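Local coordinates for protein beta subunit of photoactivated adenylyl cyclase (Beggiatoa sp. PS, PDB 5M2A) that couples blue-light sensing by a flavin-binding BLUF domain to an adenylyl cyclase domain, which makes cyclic AMP from ATP, at residues H74-C79 with V125-M130; A132-L137 with I142-V147; I155-D160 with I219-D224; F184-R189 with I226-Q231. All blocks are in the same frame, centred on the assembly; numbering follows the deposited sequence.

Interaction 1 of 4, residues H74-C79 with V125-M130. With FMN (flavin mononucleotide), chain F.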
# COMPACT_ATOMS: atom_id res chain seq x y z
N HIS A 74 -15.58 15.71 15.78
CA HIS A 74 -15.29 14.76 14.72
C HIS A 74 -13.80 14.48 14.68
O HIS A 74 -12.99 15.19 15.29
CB HIS A 74 -15.83 15.24 13.36
CG HIS A 74 -15.21 16.51 12.87
ND1 HIS A 74 -15.28 16.90 11.55
CD2 HIS A 74 -14.52 17.48 13.51
CE1 HIS A 74 -14.66 18.06 11.40
NE2 HIS A 74 -14.19 18.43 12.57
N THR A 75 -13.44 13.41 13.97
CA THR A 75 -12.07 12.91 13.94
C THR A 75 -11.83 12.23 12.60
O THR A 75 -12.74 12.11 11.79
CB THR A 75 -11.81 11.96 15.11
OG1 THR A 75 -10.41 11.66 15.18
CG2 THR A 75 -12.59 10.67 14.92
N ASN A 76 -10.59 11.78 12.39
CA ASN A 76 -10.18 11.16 11.12
C ASN A 76 -10.62 12.02 9.94
O ASN A 76 -11.32 11.58 9.02
CB ASN A 76 -10.72 9.73 11.00
CG ASN A 76 -10.04 8.95 9.88
OD1 ASN A 76 -10.59 7.98 9.35
ND2 ASN A 76 -8.84 9.38 9.51
N ILE A 77 -10.22 13.29 9.98
CA ILE A 77 -10.62 14.24 8.95
C ILE A 77 -9.71 14.10 7.74
O ILE A 77 -8.48 14.12 7.85
CB ILE A 77 -10.58 15.67 9.51
CG1 ILE A 77 -11.50 15.78 10.73
CG2 ILE A 77 -10.97 16.67 8.42
CD1 ILE A 77 -11.25 17.02 11.57
N LEU A 78 -10.32 13.95 6.56
CA LEU A 78 -9.57 13.87 5.31
C LEU A 78 -10.20 14.82 4.31
O LEU A 78 -11.36 14.64 3.91
CB LEU A 78 -9.55 12.44 4.76
CG LEU A 78 -8.90 12.29 3.38
CD1 LEU A 78 -7.44 12.73 3.42
CD2 LEU A 78 -9.01 10.87 2.86
N CYS A 79 -9.45 15.84 3.92
CA CYS A 79 -9.87 16.71 2.83
C CYS A 79 -9.66 15.99 1.51
O CYS A 79 -8.55 15.54 1.21
CB CYS A 79 -9.10 18.03 2.87
SG CYS A 79 -9.60 19.18 1.57
N VAL A 125 -11.64 2.46 4.34
CA VAL A 125 -10.80 1.28 4.48
C VAL A 125 -9.53 1.43 3.65
O VAL A 125 -8.41 1.27 4.15
CB VAL A 125 -11.57 0.02 4.05
CG1 VAL A 125 -10.62 -1.17 4.00
CG2 VAL A 125 -12.69 -0.26 5.04
N LEU A 126 -9.70 1.77 2.37
CA LEU A 126 -8.56 1.96 1.47
C LEU A 126 -7.56 2.98 2.01
O LEU A 126 -6.36 2.80 1.82
CB LEU A 126 -9.04 2.40 0.09
CG LEU A 126 -9.97 1.52 -0.73
CD1 LEU A 126 -9.81 1.86 -2.20
CD2 LEU A 126 -9.74 0.04 -0.50
N GLU A 127 -8.04 4.06 2.65
CA GLU A 127 -7.15 5.05 3.25
C GLU A 127 -6.11 4.42 4.15
O GLU A 127 -4.97 4.90 4.24
CB GLU A 127 -7.94 6.07 4.07
CG GLU A 127 -8.68 7.09 3.23
CD GLU A 127 -9.69 7.84 4.08
OE1 GLU A 127 -10.89 7.87 3.71
OE2 GLU A 127 -9.29 8.36 5.14
N LYS A 128 -6.50 3.37 4.88
CA LYS A 128 -5.56 2.76 5.81
C LYS A 128 -4.38 2.10 5.11
O LYS A 128 -3.31 1.98 5.71
CB LYS A 128 -6.27 1.75 6.70
CG LYS A 128 -7.46 2.31 7.46
CD LYS A 128 -8.01 1.27 8.42
CE LYS A 128 -9.17 1.83 9.22
NZ LYS A 128 -8.78 3.07 9.92
N TYR A 129 -4.56 1.63 3.87
CA TYR A 129 -3.48 0.96 3.16
C TYR A 129 -2.57 1.93 2.41
O TYR A 129 -1.58 1.49 1.83
CB TYR A 129 -4.04 -0.07 2.18
CG TYR A 129 -4.67 -1.26 2.85
CD1 TYR A 129 -5.96 -1.20 3.36
CD2 TYR A 129 -3.96 -2.46 2.98
CE1 TYR A 129 -6.54 -2.29 3.98
CE2 TYR A 129 -4.53 -3.55 3.61
CZ TYR A 129 -5.82 -3.47 4.10
OH TYR A 129 -6.39 -4.56 4.72
N MET A 130 -2.88 3.21 2.40
CA MET A 130 -2.07 4.13 1.62
C MET A 130 -0.76 4.45 2.33
O MET A 130 -0.70 4.49 3.56
CB MET A 130 -2.83 5.43 1.37
CG MET A 130 -4.17 5.22 0.67
SD MET A 130 -3.97 4.33 -0.88
CE MET A 130 -3.20 5.53 -1.82
N1 FMN F . -18.16 26.53 12.07
C2 FMN F . -18.38 27.53 11.14
O2 FMN F . -18.27 28.71 11.47
N3 FMN F . -18.72 27.22 9.84
C4 FMN F . -18.84 25.90 9.47
O4 FMN F . -19.14 25.61 8.31
C4A FMN F . -18.62 24.89 10.39
N5 FMN F . -18.75 23.58 10.00
C5A FMN F . -18.53 22.57 10.90
C6 FMN F . -18.66 21.26 10.49
C7 FMN F . -18.45 20.23 11.40
C7M FMN F . -18.60 18.81 10.93
C8 FMN F . -18.11 20.52 12.72
C8M FMN F . -17.88 19.42 13.70
C9 FMN F . -17.98 21.84 13.13
C9A FMN F . -18.19 22.88 12.22
N10 FMN F . -18.06 24.19 12.62
C10 FMN F . -18.28 25.20 11.71
C1' FMN F . -17.70 24.49 14.05
C2' FMN F . -16.33 25.12 14.25
O2' FMN F . -15.37 24.10 14.39
C3' FMN F . -16.36 25.97 15.51
O3' FMN F . -16.94 25.22 16.56
C4' FMN F . -17.19 27.23 15.28
O4' FMN F . -16.64 27.97 14.21
C5' FMN F . -17.23 28.11 16.52
O5' FMN F . -15.91 28.49 16.85
P FMN F . -15.63 29.62 17.96
O1P FMN F . -15.83 30.97 17.32
O2P FMN F . -16.60 29.44 19.11
O3P FMN F . -14.21 29.48 18.46

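Interaction 2 of 4, residues A132-L137 with I142-V147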
# COMPACT_ATOMS: atom_id res chain seq x y z
N ALA A 132 1.78 7.09 3.78
CA ALA A 132 1.39 8.36 4.39
C ALA A 132 1.55 9.53 3.42
O ALA A 132 0.79 10.50 3.46
CB ALA A 132 2.20 8.60 5.66
N ARG A 133 2.55 9.45 2.54
CA ARG A 133 2.78 10.50 1.54
C ARG A 133 1.56 10.68 0.64
O ARG A 133 1.21 11.81 0.27
CB ARG A 133 4.03 10.15 0.73
CG ARG A 133 4.27 11.01 -0.48
CD ARG A 133 4.54 12.44 -0.11
NE ARG A 133 4.98 13.21 -1.27
CZ ARG A 133 5.15 14.53 -1.27
NH1 ARG A 133 4.92 15.23 -0.17
NH2 ARG A 133 5.54 15.13 -2.38
N VAL A 134 0.89 9.59 0.29
CA VAL A 134 -0.28 9.71 -0.58
C VAL A 134 -1.42 10.42 0.14
O VAL A 134 -2.12 11.27 -0.43
CB VAL A 134 -0.71 8.33 -1.09
CG1 VAL A 134 -2.03 8.49 -1.78
CG2 VAL A 134 0.33 7.75 -2.04
N ILE A 135 -1.65 10.05 1.41
CA ILE A 135 -2.70 10.71 2.19
C ILE A 135 -2.39 12.19 2.34
O ILE A 135 -3.29 13.04 2.25
CB ILE A 135 -2.84 10.01 3.56
CG1 ILE A 135 -3.36 8.58 3.38
CG2 ILE A 135 -3.74 10.82 4.50
CD1 ILE A 135 -4.71 8.50 2.69
N TYR A 136 -1.12 12.52 2.57
CA TYR A 136 -0.72 13.92 2.66
C TYR A 136 -1.06 14.68 1.38
O TYR A 136 -1.67 15.76 1.43
CB TYR A 136 0.78 14.00 2.95
CG TYR A 136 1.31 15.40 3.00
CD1 TYR A 136 1.23 16.15 4.16
CD2 TYR A 136 1.89 15.98 1.88
CE1 TYR A 136 1.71 17.44 4.21
CE2 TYR A 136 2.38 17.27 1.92
CZ TYR A 136 2.28 18.00 3.08
OH TYR A 136 2.76 19.28 3.12
N LEU A 137 -0.69 14.13 0.23
CA LEU A 137 -0.96 14.81 -1.04
C LEU A 137 -2.45 15.04 -1.25
O LEU A 137 -2.87 16.11 -1.68
CB LEU A 137 -0.38 14.00 -2.20
CG LEU A 137 1.14 14.01 -2.28
CD1 LEU A 137 1.63 13.01 -3.31
CD2 LEU A 137 1.66 15.42 -2.61
N ILE A 142 -3.90 17.74 -3.83
CA ILE A 142 -3.02 17.38 -4.93
C ILE A 142 -3.33 15.94 -5.33
O ILE A 142 -3.32 15.04 -4.49
CB ILE A 142 -1.54 17.52 -4.54
CG1 ILE A 142 -1.25 18.94 -4.05
CG2 ILE A 142 -0.65 17.14 -5.71
CD1 ILE A 142 0.16 19.11 -3.55
N ASN A 143 -3.61 15.73 -6.61
CA ASN A 143 -3.84 14.38 -7.11
C ASN A 143 -2.53 13.61 -7.09
O ASN A 143 -1.60 13.99 -7.81
CB ASN A 143 -4.41 14.43 -8.53
CG ASN A 143 -4.83 13.05 -9.04
OD1 ASN A 143 -4.32 12.02 -8.60
ND2 ASN A 143 -5.79 13.04 -9.96
N PRO A 144 -2.40 12.54 -6.30
CA PRO A 144 -1.09 11.86 -6.21
C PRO A 144 -0.67 11.19 -7.50
O PRO A 144 0.53 11.04 -7.74
CB PRO A 144 -1.30 10.84 -5.07
CG PRO A 144 -2.79 10.67 -4.97
CD PRO A 144 -3.39 11.98 -5.37
N LEU A 145 -1.63 10.80 -8.36
CA LEU A 145 -1.29 10.12 -9.61
C LEU A 145 -0.57 11.03 -10.60
O LEU A 145 0.12 10.52 -11.49
CB LEU A 145 -2.56 9.59 -10.28
CG LEU A 145 -3.39 8.56 -9.50
CD1 LEU A 145 -4.66 8.22 -10.26
CD2 LEU A 145 -2.56 7.33 -9.23
N THR A 146 -0.73 12.34 -10.47
CA THR A 146 -0.18 13.28 -11.44
C THR A 146 1.08 13.98 -10.93
O THR A 146 1.66 14.78 -11.66
CB THR A 146 -1.24 14.32 -11.81
OG1 THR A 146 -1.47 15.20 -10.70
CG2 THR A 146 -2.55 13.62 -12.14
N VAL A 147 1.52 13.68 -9.71
CA VAL A 147 2.72 14.29 -9.15
C VAL A 147 3.94 13.75 -9.88
O VAL A 147 4.08 12.54 -10.09
CB VAL A 147 2.80 14.02 -7.64
CG1 VAL A 147 4.12 14.54 -7.07
CG2 VAL A 147 1.63 14.66 -6.93

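Interaction 3 of 4, residues I155-D160 with I219-D224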
# COMPACT_ATOMS: atom_id res chain seq x y z
N ILE A 155 15.79 10.90 5.49
CA ILE A 155 16.26 9.89 6.42
C ILE A 155 15.36 8.68 6.23
O ILE A 155 14.14 8.80 6.32
CB ILE A 155 16.22 10.37 7.88
CG1 ILE A 155 17.20 11.54 8.05
CG2 ILE A 155 16.54 9.21 8.85
CD1 ILE A 155 17.16 12.21 9.43
N ILE A 156 15.96 7.54 5.94
CA ILE A 156 15.21 6.30 5.76
C ILE A 156 15.31 5.51 7.04
O ILE A 156 16.40 5.36 7.60
CB ILE A 156 15.73 5.50 4.55
CG1 ILE A 156 15.70 6.37 3.29
CG2 ILE A 156 14.88 4.26 4.33
CD1 ILE A 156 14.28 6.73 2.83
N PHE A 157 14.18 4.99 7.50
CA PHE A 157 14.05 4.25 8.74
C PHE A 157 13.66 2.81 8.40
O PHE A 157 12.74 2.59 7.60
CB PHE A 157 12.99 4.96 9.62
CG PHE A 157 12.52 4.18 10.83
CD1 PHE A 157 11.68 3.08 10.69
CD2 PHE A 157 12.83 4.63 12.11
CE1 PHE A 157 11.21 2.38 11.82
CE2 PHE A 157 12.36 3.94 13.24
CZ PHE A 157 11.56 2.82 13.10
N PHE A 158 14.35 1.83 8.98
CA PHE A 158 13.94 0.43 8.91
C PHE A 158 14.02 -0.13 10.32
O PHE A 158 15.03 0.04 10.99
CB PHE A 158 14.83 -0.41 7.99
CG PHE A 158 14.48 -0.34 6.54
CD1 PHE A 158 13.42 -1.06 6.04
CD2 PHE A 158 15.23 0.42 5.67
CE1 PHE A 158 13.09 -1.02 4.70
CE2 PHE A 158 14.91 0.47 4.32
CZ PHE A 158 13.84 -0.25 3.84
N SER A 159 12.95 -0.80 10.76
CA SER A 159 13.00 -1.51 12.03
C SER A 159 12.35 -2.87 11.84
O SER A 159 11.39 -3.00 11.09
CB SER A 159 12.30 -0.74 13.14
OG SER A 159 10.91 -0.60 12.90
N ASP A 160 12.88 -3.89 12.51
CA ASP A 160 12.26 -5.21 12.41
C ASP A 160 12.49 -5.98 13.70
O ASP A 160 13.15 -5.50 14.63
CB ASP A 160 12.77 -5.98 11.18
CG ASP A 160 14.15 -6.56 11.34
OD1 ASP A 160 14.85 -6.21 12.31
OD2 ASP A 160 14.52 -7.38 10.49
N ILE A 219 15.85 9.84 15.66
CA ILE A 219 16.53 9.15 16.76
C ILE A 219 15.55 8.92 17.91
O ILE A 219 15.48 7.83 18.47
CB ILE A 219 17.76 9.96 17.22
CG1 ILE A 219 18.73 10.16 16.05
CG2 ILE A 219 18.43 9.29 18.42
CD1 ILE A 219 19.34 8.88 15.56
N ARG A 220 14.80 9.97 18.27
CA ARG A 220 13.83 9.85 19.36
C ARG A 220 12.75 8.82 19.04
O ARG A 220 12.33 8.06 19.92
CB ARG A 220 13.19 11.22 19.63
CG ARG A 220 14.16 12.22 20.17
CD ARG A 220 13.57 13.62 20.29
NE ARG A 220 14.57 14.49 20.92
CZ ARG A 220 14.75 15.77 20.60
NH1 ARG A 220 14.00 16.32 19.65
NH2 ARG A 220 15.67 16.50 21.21
N THR A 221 12.26 8.81 17.80
CA THR A 221 11.36 7.76 17.36
C THR A 221 11.94 6.38 17.68
O THR A 221 11.28 5.53 18.28
CB THR A 221 11.12 7.89 15.86
OG1 THR A 221 10.33 9.05 15.61
CG2 THR A 221 10.41 6.66 15.34
N SER A 222 13.18 6.16 17.24
CA SER A 222 13.81 4.85 17.42
C SER A 222 13.93 4.49 18.89
O SER A 222 13.66 3.35 19.29
CB SER A 222 15.19 4.88 16.75
OG SER A 222 15.05 5.24 15.38
N LEU A 223 14.40 5.43 19.72
CA LEU A 223 14.54 5.14 21.14
C LEU A 223 13.18 4.92 21.80
O LEU A 223 13.04 4.07 22.68
CB LEU A 223 15.28 6.28 21.84
CG LEU A 223 16.68 6.52 21.27
CD1 LEU A 223 17.25 7.82 21.85
CD2 LEU A 223 17.58 5.34 21.59
N ASP A 224 12.18 5.69 21.39
CA ASP A 224 10.84 5.51 21.96
C ASP A 224 10.27 4.15 21.61
O ASP A 224 9.62 3.51 22.45
CB ASP A 224 9.90 6.62 21.47
CG ASP A 224 10.12 7.93 22.22
OD1 ASP A 224 11.06 8.01 23.03
OD2 ASP A 224 9.34 8.89 21.99

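Interaction 4 of 4, residues F184-R189 with I226-Q231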
# COMPACT_ATOMS: atom_id res chain seq x y z
N PHE A 184 3.74 -3.49 14.73
CA PHE A 184 3.38 -2.47 13.74
C PHE A 184 2.61 -1.31 14.35
O PHE A 184 2.85 -0.15 14.00
CB PHE A 184 2.57 -3.11 12.61
CG PHE A 184 3.36 -3.98 11.69
CD1 PHE A 184 4.76 -3.99 11.72
CD2 PHE A 184 2.72 -4.78 10.76
CE1 PHE A 184 5.49 -4.80 10.84
CE2 PHE A 184 3.42 -5.59 9.89
CZ PHE A 184 4.82 -5.60 9.93
N SER A 185 1.63 -1.61 15.22
CA SER A 185 0.85 -0.54 15.83
C SER A 185 1.74 0.42 16.60
O SER A 185 1.57 1.65 16.51
CB SER A 185 -0.21 -1.14 16.76
OG SER A 185 -1.04 -0.13 17.33
N ILE A 186 2.69 -0.11 17.37
CA ILE A 186 3.58 0.73 18.16
C ILE A 186 4.47 1.56 17.25
O ILE A 186 4.60 2.77 17.44
CB ILE A 186 4.42 -0.15 19.10
CG1 ILE A 186 3.55 -0.72 20.22
CG2 ILE A 186 5.61 0.65 19.69
CD1 ILE A 186 4.21 -1.87 20.98
N CYS A 187 5.09 0.92 16.27
CA CYS A 187 5.99 1.65 15.38
C CYS A 187 5.25 2.75 14.64
O CYS A 187 5.70 3.90 14.60
CB CYS A 187 6.65 0.70 14.39
SG CYS A 187 7.84 -0.46 15.15
N THR A 188 4.10 2.42 14.06
CA THR A 188 3.36 3.40 13.27
C THR A 188 2.93 4.59 14.11
O THR A 188 3.02 5.76 13.68
CB THR A 188 2.15 2.73 12.63
OG1 THR A 188 2.60 1.69 11.77
CG2 THR A 188 1.35 3.74 11.80
N ARG A 189 2.41 4.33 15.32
CA ARG A 189 1.96 5.43 16.17
C ARG A 189 3.11 6.39 16.47
O ARG A 189 2.95 7.61 16.36
CB ARG A 189 1.36 4.88 17.47
CG ARG A 189 1.04 5.97 18.49
CD ARG A 189 0.31 5.42 19.71
NE ARG A 189 0.82 4.12 20.14
CZ ARG A 189 1.86 3.95 20.95
NH1 ARG A 189 2.53 5.01 21.43
NH2 ARG A 189 2.23 2.72 21.28
N ILE A 226 12.07 1.38 21.02
CA ILE A 226 12.81 0.46 21.89
C ILE A 226 12.27 0.52 23.31
O ILE A 226 12.05 -0.51 23.96
CB ILE A 226 14.30 0.81 21.83
CG1 ILE A 226 14.86 0.53 20.43
CG2 ILE A 226 15.09 0.10 22.95
CD1 ILE A 226 16.20 1.23 20.18
N SER A 227 12.03 1.74 23.80
CA SER A 227 11.56 1.91 25.17
C SER A 227 10.19 1.29 25.37
O SER A 227 9.93 0.64 26.38
CB SER A 227 11.54 3.40 25.53
OG SER A 227 10.96 3.60 26.81
N GLU A 228 9.29 1.49 24.40
CA GLU A 228 7.95 0.94 24.55
C GLU A 228 7.96 -0.57 24.51
O GLU A 228 7.20 -1.23 25.22
CB GLU A 228 7.02 1.50 23.47
CG GLU A 228 6.65 2.97 23.71
CD GLU A 228 5.24 3.30 23.22
OE1 GLU A 228 4.50 2.37 22.85
OE2 GLU A 228 4.87 4.50 23.21
N LEU A 229 8.82 -1.16 23.67
CA LEU A 229 8.93 -2.61 23.66
C LEU A 229 9.47 -3.14 24.98
O LEU A 229 9.01 -4.18 25.47
CB LEU A 229 9.83 -3.07 22.51
CG LEU A 229 9.36 -2.76 21.09
CD1 LEU A 229 10.21 -3.54 20.10
CD2 LEU A 229 7.88 -3.02 20.87
N LYS A 230 10.47 -2.46 25.55
CA LYS A 230 10.99 -2.88 26.84
C LYS A 230 9.90 -2.82 27.91
O LYS A 230 9.76 -3.73 28.72
CB LYS A 230 12.18 -2.01 27.24
CG LYS A 230 12.88 -2.47 28.52
CD LYS A 230 14.04 -1.54 28.85
CE LYS A 230 14.66 -1.88 30.20
NZ LYS A 230 15.77 -0.93 30.50
N GLN A 231 9.11 -1.74 27.91
CA GLN A 231 7.97 -1.67 28.82
C GLN A 231 7.01 -2.84 28.60
O GLN A 231 6.55 -3.47 29.56
CB GLN A 231 7.22 -0.35 28.66
CG GLN A 231 7.97 0.86 29.18
CD GLN A 231 7.16 2.14 29.08
OE1 GLN A 231 5.97 2.16 29.42
NE2 GLN A 231 7.79 3.20 28.60

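Interaction 1 of 4, residues H74-C79 with V125-M130
The E127 carboxylate is gripped at both oxygens while its carbon rests against a methyl of L78. OE1 is hydrogen-bonded to H123 ND1, and OE2 forms a salt bridge with R124 NH1. L78 CD2 meets E127 CD at 3.3 Å, a tight approach. L78 CD2 is also 3.4 Å from E127 OE2, so an apolar tip presses on a charged group whose polar needs are met from the side of the helix. The two side chains come from opposite directions. In L78, CG anti to the backbone N (chi1 175°) puts the leucine fork toward the helix, and the E127 chain runs extended beyond CG to meet it. R124, one residue before the helix segment, ties the strand corner to the helix, because its NH2 is hydrogen-bonded to the backbone O of N76, where the chain turns. This joins strand 77-83 of the BLUF sheet, paired with strand 5-14, to the long helix 110-129, which leads toward helix 132-139. Helix residues here also face the second subunit: L126 packs on its H123. At the other end of the strand region, H74 lines the flavin pocket. FMN C8M sits over the centre of its ring, 3.8 Å above the plane, and I77 CD1 lies against the opposite face, offset toward the rim. FMN C7M lies 3.9 Å from H74 ND1. The ring is held by S12 OG at ND1 and by I68 O at NE2. Replacing H74 by an alanine is likely to open a gap beside the flavin methyls and to leave S12 OG and I68 O without these partners.

Interaction 2 of 4, residues A132-L137 with I142-V147
L137 has the largest share of the buried surface, and its two methyls serve different neighbours. L137 CD1 meets both P144 CB and V147 CG2, at 4.0 Å each. L137 CD2 turns to I142 CD1, 4.1 Å away. That same CD2 sits over the centre of the R133 guanidinium face, so it is shared between an aliphatic tip and a flat charged group of its own helix. Holding CG anti to the carbonyl carbon (chi1 -71°) sends the L137 fork toward the returning chain. P144 is the second large piece. P144 and L137 slide past each other in opposite directions, P144 CB against L137 CD1, while P144 CG meets V134 CG1 at 3.9 Å, the proline and valine side chains crossing at about a right angle. I142 closes the contact through its backbone. I142 N gives a hydrogen bond of 2.9 Å to L137 O. This bond pins the loop to the last part of the helix just before the chain swings back. Next to it, N143 forms an Asx turn: its OD1 accepts from L145 N at 3.0 Å. N143 O takes both T146 N and T146 OG1 from the same face, closing the turn 143-146 around P144. Helix 132-139 follows helix 110-129, and the loop described here leads into strand 150-161 of the cyclase sheet. P144 O is hydrogen-bonded to N260, L145 leans on M267 of strand 266-272, and Y129 of the second subunit packs on V134, P144 and L145.

Interaction 3 of 4, residues I155-D160 with I219-D224
F157 reaches from the strand toward the helix with the edge of its ring. Its CB points at helix residues 219-224, but neither CB nor CG comes within 4.2 Å of them. CG stands anti to the backbone N (chi1 168°), which carries the ring outward from the sheet. Along one side of the ring the atoms begin to meet the helix. F157 CD2 lies 4.0 Å from S222 OG. The next atom, F157 CE2, is closer, at 3.7 Å from S222 OG, and it also touches T221 CG2 at 4.0 Å. S222 OG sits at the ring edge, near its plane; the T221 methyl comes in obliquely. Neither hydroxyl depends on the ring. S222 OG is hydrogen-bonded to A218 O and T221 OG1 to A217 O, so both polar groups are satisfied by backbone carbonyls of their own helix. The ring meets S222 OG and the T221 methyl by van der Waals contact alone, in a buried layer. This is a helix laid on the central sheet of the cyclase catalytic domain. Strand 150-161 pairs with strands 205-211 and 247-258, and L251 of strand 247-258 also touches F157. Strand 150-161 runs on to the magnesium ligand D160. Its other face carries I156 and F158 against helix 274-285.

Interaction 4 of 4, residues F184-R189 with I226-Q231
Helix segments 184-189 and 226-231 run roughly antiparallel, at 146° between directions, with axes 10.5 Å apart at closest approach. R189 and E228 form an end-on salt bridge with two hydrogen bonds: NH2 of R189 to OE1 of E228 at 2.8 Å, and NH1 of R189 to OE2 of E228 at 3.0 Å. Both oxygens are met on their syn side, both bonds are almost straight, and the two planes are only 19° apart. A bend at chi3 turns the R189 guanidinium to face the carboxylate. I186 packs alongside E228, with I186 CG2 at 3.8 Å from E228 OE1 and 4.1 Å from E228 CB. I186 CD1 meets L229 CD2 at 3.8 Å, an apolar contact. A glutamine in place of E228 would probably leave the R189 charge without its mate and break up the paired grip. Helices 173-193 and 215-235 are neighbours in the cyclase domain; I186 also packs on I225 and L232, E228 on I190, and C187 on V206 of strand 205-211. F184, also on helix 173-193, stacks with F201 and packs on M261 of the second subunit.

The four contacts follow the chain from light sensor to enzyme. Interaction 1 includes H74 of the flavin pocket, and it touches interaction 2 through M130 CB and I135 CG1, 3.8 Å apart; their helices, 110-129 and 132-139, are consecutive. Interactions 3 and 4 share helix 215-235 and meet at S159 OG and C187 SG, 3.8 Å apart, with centres about 10 Å apart. Interaction 3 holds the magnesium ligand D160; the side chains of F157 and, in interaction 4, L229 are about 12 Å and 11 Å from the ion. Between interactions 1 and 3 the centres are about 24 Å apart, without touch. Interactions 1, 2 and 4 all touch the second subunit.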